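PDB 6IMP: RTX toxin RtxA from Vibrio vulnificus MO6-24/O, which is a virulence toxin of which this alpha/beta hydrolase-fold effector domain is part, probably a hydrolase, though its substrate is not established. Local coordinates for residues S199-A213 with P251-E264. Numbering follows the deposited sequence.
Sequences SGLLLDRPMPSMTKA and PILLLTDNEGLGEE
Beside the Leu255 carbonyl, which Arg205 meets with its backbone N and the CG of its side chain, the Arg205 guanidinium carries the Asp204 carboxylate at its edge, in plane. The grip is side-on: NE reaches Asp204 OD1 at 2.7 Å and NH2 reaches OD2, each on the syn side but tilted out of the carboxylate plane. NH2 also bonds Ser291 OG, and His175 NE2 shares Asp204 OD2. Strand 200-204 of the alpha/beta hydrolase sheet leads into this pair and runs parallel to strand 252-256, the axes 12° apart. Alternating backbone bonds join the strands, from Leu201 N to Pro251 O (2.8 Å) to Arg205 N on Leu255 O (2.7 Å); those donated by Leu253 and Leu255 are weak. On one face of the sheet, Leu202 and Leu253 lie side by side under helix 291-302. On the other, Leu203 CD1 meets Ile252 CG2, and Leu254 CD1 abuts the CG-CD edge of the Pro206 ring, 3.5 Å from CG; with CG anti to the backbone N (chi1 170°), the Leu254 branch is turned toward that proline. Beyond the strands the two segments meet again where loop 205-209 and helix 210-216 pack on helix 260-274. Leu261 sends CD2 against Pro206 O and CD1 against both Pro208 CD and Ala213 CA, near, but not touching, a GxSxG sequence consistent with the nucleophile elbow of this fold. Pro208 CG rests on Glu264 CB at 4.0 Å. A salt bridge at the partly exposed margin closes the contact: Lys212 NZ sits 2.6 Å from Glu264 OE1, arriving from above the carboxylate, 51° out of its plane.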
loop_
_atom_site.group_PDB
_atom_site.type_symbol
_atom_site.label_atom_id
_atom_site.label_comp_id
_atom_site.label_asym_id
_atom_site.label_seq_id
_atom_site.Cartn_x
_atom_site.Cartn_y
_atom_site.Cartn_z
ATOM N N SER A 199 13.774 2.132 -7.275
ATOM C CA SER A 199 13.893 3.187 -8.301
ATOM C C SER A 199 13.042 4.413 -8.002
ATOM O O SER A 199 13.304 5.491 -8.537
ATOM C CB SER A 199 13.549 2.671 -9.695
ATOM O OG SER A 199 13.914 3.631 -10.675
ATOM N N GLY A 200 12.006 4.242 -7.186
ATOM C CA GLY A 200 11.288 5.382 -6.629
ATOM C C GLY A 200 10.009 5.038 -5.902
ATOM O O GLY A 200 9.459 3.947 -6.044
ATOM N N LEU A 201 9.525 6.008 -5.140
ATOM C CA LEU A 201 8.344 5.842 -4.311
ATOM C C LEU A 201 7.232 6.727 -4.835
ATOM O O LEU A 201 7.415 7.932 -4.964
ATOM C CB LEU A 201 8.661 6.245 -2.870
ATOM C CG LEU A 201 7.444 6.503 -1.975
ATOM C CD1 LEU A 201 6.629 5.224 -1.792
ATOM C CD2 LEU A 201 7.859 7.075 -0.630
ATOM N N LEU A 202 6.065 6.138 -5.068
ATOM C CA LEU A 202 4.836 6.917 -5.259
ATOM C C LEU A 202 3.957 6.828 -4.028
ATOM O O LEU A 202 3.405 5.772 -3.733
ATOM C CB LEU A 202 4.046 6.429 -6.486
ATOM C CG LEU A 202 2.566 6.834 -6.544
ATOM C CD1 LEU A 202 2.418 8.344 -6.585
ATOM C CD2 LEU A 202 1.856 6.195 -7.717
ATOM N N LEU A 203 3.798 7.954 -3.346
ATOM C CA LEU A 203 2.761 8.112 -2.332
ATOM C C LEU A 203 1.437 8.506 -2.998
ATOM O O LEU A 203 1.166 9.685 -3.225
ATOM C CB LEU A 203 3.178 9.173 -1.302
ATOM C CG LEU A 203 4.481 8.907 -0.516
ATOM C CD1 LEU A 203 4.918 10.138 0.268
ATOM C CD2 LEU A 203 4.346 7.712 0.419
ATOM N N ASP A 204 0.631 7.504 -3.332
ATOM C CA ASP A 204 -0.641 7.713 -4.042
ATOM C C ASP A 204 -1.736 8.037 -3.036
ATOM O O ASP A 204 -2.210 7.154 -2.345
ATOM C CB ASP A 204 -1.011 6.444 -4.856
ATOM C CG ASP A 204 -2.378 6.547 -5.564
ATOM O OD1 ASP A 204 -2.955 7.664 -5.615
ATOM O OD2 ASP A 204 -2.873 5.506 -6.082
ATOM N N ARG A 205 -2.151 9.298 -2.976
ATOM C CA ARG A 205 -3.271 9.706 -2.106
ATOM C C ARG A 205 -3.062 9.169 -0.682
ATOM O O ARG A 205 -3.943 8.512 -0.123
ATOM C CB ARG A 205 -4.609 9.201 -2.662
ATOM C CG ARG A 205 -4.948 9.724 -4.050
ATOM C CD ARG A 205 -6.078 8.923 -4.704
ATOM N NE ARG A 205 -5.603 7.680 -5.315
ATOM C CZ ARG A 205 -6.381 6.719 -5.816
ATOM N NH1 ARG A 205 -7.700 6.845 -5.812
ATOM N NH2 ARG A 205 -5.834 5.609 -6.303
ATOM N N PRO A 206 -1.882 9.439 -0.099
ATOM C CA PRO A 206 -1.451 8.843 1.147
ATOM C C PRO A 206 -2.332 9.136 2.343
ATOM O O PRO A 206 -3.043 10.144 2.378
ATOM C CB PRO A 206 -0.101 9.511 1.384
ATOM C CG PRO A 206 -0.278 10.842 0.780
ATOM C CD PRO A 206 -0.948 10.496 -0.505
ATOM N N MET A 207 -2.188 8.276 3.348
ATOM C CA MET A 207 -2.568 8.576 4.725
ATOM C C MET A 207 -1.331 9.183 5.345
ATOM O O MET A 207 -0.317 8.504 5.446
ATOM C CB MET A 207 -2.901 7.276 5.448
ATOM C CG MET A 207 -2.839 7.353 6.957
ATOM S SD MET A 207 -3.078 5.738 7.701
ATOM C CE MET A 207 -4.809 5.438 7.358
ATOM N N PRO A 208 -1.381 10.468 5.735
ATOM C CA PRO A 208 -0.126 11.031 6.213
ATOM C C PRO A 208 0.191 10.562 7.597
ATOM O O PRO A 208 1.346 10.541 7.996
ATOM C CB PRO A 208 -0.414 12.516 6.240
ATOM C CG PRO A 208 -1.853 12.579 6.625
ATOM C CD PRO A 208 -2.489 11.440 5.861
ATOM N N SER A 209 -0.862 10.214 8.319
ATOM C CA SER A 209 -0.796 9.694 9.666
ATOM C C SER A 209 -2.187 9.131 9.909
ATOM O O SER A 209 -3.164 9.606 9.343
ATOM C CB SER A 209 -0.455 10.808 10.671
ATOM O OG SER A 209 -1.610 11.532 11.071
ATOM N N MET A 210 -2.287 8.121 10.734
ATOM C CA MET A 210 -3.590 7.583 11.066
ATOM C C MET A 210 -4.469 8.588 11.803
ATOM O O MET A 210 -5.688 8.593 11.635
ATOM C CB MET A 210 -3.415 6.349 11.914
ATOM C CG MET A 210 -4.717 5.772 12.423
ATOM S SD MET A 210 -5.631 5.023 11.087
ATOM C CE MET A 210 -4.617 3.576 10.811
ATOM N N THR A 211 -3.852 9.423 12.633
ATOM C CA THR A 211 -4.602 10.376 13.461
ATOM C C THR A 211 -5.311 11.368 12.529
ATOM O O THR A 211 -6.527 11.582 12.612
ATOM C CB THR A 211 -3.671 11.126 14.447
ATOM O OG1 THR A 211 -2.837 12.047 13.733
ATOM C CG2 THR A 211 -2.779 10.145 15.214
ATOM N N LYS A 212 -4.540 11.867 11.568
ATOM C CA LYS A 212 -5.011 12.839 10.592
ATOM C C LYS A 212 -5.982 12.218 9.594
ATOM O O LYS A 212 -6.835 12.905 9.032
ATOM C CB LYS A 212 -3.817 13.473 9.882
ATOM C CG LYS A 212 -3.033 14.399 10.811
ATOM C CD LYS A 212 -1.711 14.867 10.218
ATOM C CE LYS A 212 -1.555 16.386 10.282
ATOM N NZ LYS A 212 -1.046 16.936 8.990
ATOM N N ALA A 213 -5.870 10.912 9.403
ATOM C CA ALA A 213 -6.852 10.169 8.637
ATOM C C ALA A 213 -8.149 9.981 9.413
ATOM O O ALA A 213 -9.234 10.095 8.843
ATOM C CB ALA A 213 -6.282 8.822 8.232
ATOM N N PRO A 251 13.526 9.681 -5.292
ATOM C CA PRO A 251 12.305 10.119 -5.960
ATOM C C PRO A 251 11.019 9.750 -5.212
ATOM O O PRO A 251 10.686 8.568 -5.064
ATOM C CB PRO A 251 12.372 9.422 -7.332
ATOM C CG PRO A 251 13.505 8.462 -7.258
ATOM C CD PRO A 251 14.433 8.997 -6.227
ATOM N N ILE A 252 10.326 10.782 -4.745
ATOM C CA ILE A 252 9.011 10.649 -4.131
ATOM C C ILE A 252 7.982 11.474 -4.916
ATOM O O ILE A 252 7.838 12.670 -4.684
ATOM C CB ILE A 252 9.051 11.142 -2.662
ATOM C CG1 ILE A 252 10.078 10.326 -1.876
ATOM C CG2 ILE A 252 7.664 11.072 -2.005
ATOM C CD1 ILE A 252 10.396 10.889 -0.506
ATOM N N LEU A 253 7.266 10.845 -5.839
ATOM C CA LEU A 253 6.063 11.473 -6.382
ATOM C C LEU A 253 4.987 11.444 -5.314
ATOM O O LEU A 253 4.871 10.482 -4.565
ATOM C CB LEU A 253 5.564 10.770 -7.648
ATOM C CG LEU A 253 4.341 11.417 -8.349
ATOM C CD1 LEU A 253 4.611 12.853 -8.777
ATOM C CD2 LEU A 253 3.896 10.600 -9.554
ATOM N N LEU A 254 4.205 12.503 -5.244
ATOM C CA LEU A 254 3.147 12.587 -4.262
ATOM C C LEU A 254 1.890 13.194 -4.893
ATOM O O LEU A 254 1.814 14.403 -5.129
ATOM C CB LEU A 254 3.626 13.405 -3.061
ATOM C CG LEU A 254 2.588 13.819 -2.007
ATOM C CD1 LEU A 254 1.918 12.613 -1.371
ATOM C CD2 LEU A 254 3.248 14.685 -0.943
ATOM N N LEU A 255 0.906 12.345 -5.164
ATOM C CA LEU A 255 -0.364 12.803 -5.708
ATOM C C LEU A 255 -1.448 12.722 -4.652
ATOM O O LEU A 255 -1.761 11.645 -4.157
ATOM C CB LEU A 255 -0.739 11.970 -6.929
ATOM C CG LEU A 255 0.380 11.772 -7.967
ATOM C CD1 LEU A 255 -0.194 11.160 -9.228
ATOM C CD2 LEU A 255 1.093 13.061 -8.314
ATOM N N THR A 256 -2.008 13.868 -4.301
ATOM C CA THR A 256 -3.038 13.934 -3.267
ATOM C C THR A 256 -4.424 14.148 -3.853
ATOM O O THR A 256 -4.562 14.719 -4.923
ATOM C CB THR A 256 -2.764 15.080 -2.286
ATOM O OG1 THR A 256 -2.970 16.337 -2.939
ATOM C CG2 THR A 256 -1.346 15.009 -1.780
ATOM N N ASP A 257 -5.444 13.746 -3.100
ATOM C CA ASP A 257 -6.848 13.858 -3.537
ATOM C C ASP A 257 -7.421 15.237 -3.195
ATOM O O ASP A 257 -6.744 16.049 -2.576
ATOM C CB ASP A 257 -7.706 12.740 -2.925
ATOM C CG ASP A 257 -7.558 12.637 -1.418
ATOM O OD1 ASP A 257 -6.403 12.570 -0.927
ATOM O OD2 ASP A 257 -8.594 12.595 -0.729
ATOM N N ASN A 258 -8.650 15.513 -3.638
ATOM C CA ASN A 258 -9.228 16.867 -3.529
ATOM C C ASN A 258 -10.169 17.004 -2.329
ATOM O O ASN A 258 -10.902 17.989 -2.212
ATOM C CB ASN A 258 -9.943 17.277 -4.833
ATOM C CG ASN A 258 -11.243 16.503 -5.083
ATOM O OD1 ASN A 258 -11.717 15.727 -4.237
ATOM N ND2 ASN A 258 -11.833 16.725 -6.257
ATOM N N GLU A 259 -10.136 16.008 -1.450
ATOM C CA GLU A 259 -11.024 15.937 -0.292
ATOM C C GLU A 259 -10.162 16.128 0.954
ATOM O O GLU A 259 -8.925 16.274 0.845
ATOM C CB GLU A 259 -11.672 14.537 -0.199
ATOM C CG GLU A 259 -12.578 14.172 -1.377
ATOM C CD GLU A 259 -13.186 12.778 -1.268
ATOM O OE1 GLU A 259 -12.801 12.009 -0.367
ATOM O OE2 GLU A 259 -14.050 12.438 -2.099
ATOM N N GLY A 260 -10.817 16.143 2.123
ATOM C CA GLY A 260 -10.177 16.466 3.410
ATOM C C GLY A 260 -8.825 15.813 3.690
ATOM O O GLY A 260 -7.886 16.479 4.140
ATOM N N LEU A 261 -8.726 14.511 3.442
ATOM C CA LEU A 261 -7.453 13.809 3.570
ATOM C C LEU A 261 -6.332 14.472 2.753
ATOM O O LEU A 261 -5.216 14.643 3.244
ATOM C CB LEU A 261 -7.606 12.356 3.139
ATOM C CG LEU A 261 -6.387 11.496 3.473
ATOM C CD1 LEU A 261 -6.314 11.257 4.971
ATOM C CD2 LEU A 261 -6.388 10.172 2.726
ATOM N N GLY A 262 -6.654 14.856 1.518
ATOM C CA GLY A 262 -5.664 15.341 0.554
ATOM C C GLY A 262 -5.078 16.701 0.879
ATOM O O GLY A 262 -3.981 17.035 0.423
ATOM N N GLU A 263 -5.819 17.499 1.644
ATOM C CA GLU A 263 -5.266 18.736 2.225
ATOM C C GLU A 263 -4.073 18.420 3.117
ATOM O O GLU A 263 -2.962 18.917 2.896
ATOM C CB GLU A 263 -6.326 19.495 3.042
ATOM C CG GLU A 263 -6.940 20.688 2.320
ATOM C CD GLU A 263 -7.561 21.690 3.275
ATOM O OE1 GLU A 263 -6.803 22.353 4.028
ATOM O OE2 GLU A 263 -8.805 21.817 3.272
ATOM N N GLU A 264 -4.308 17.559 4.102
ATOM C CA GLU A 264 -3.270 17.146 5.040
ATOM C C GLU A 264 -2.037 16.679 4.292
ATOM O O GLU A 264 -0.908 16.905 4.725
ATOM C CB GLU A 264 -3.787 16.022 5.943
ATOM C CG GLU A 264 -4.882 16.442 6.919
ATOM C CD GLU A 264 -4.370 17.325 8.049
ATOM O OE1 GLU A 264 -3.217 17.817 7.965
ATOM O OE2 GLU A 264 -5.125 17.521 9.033
#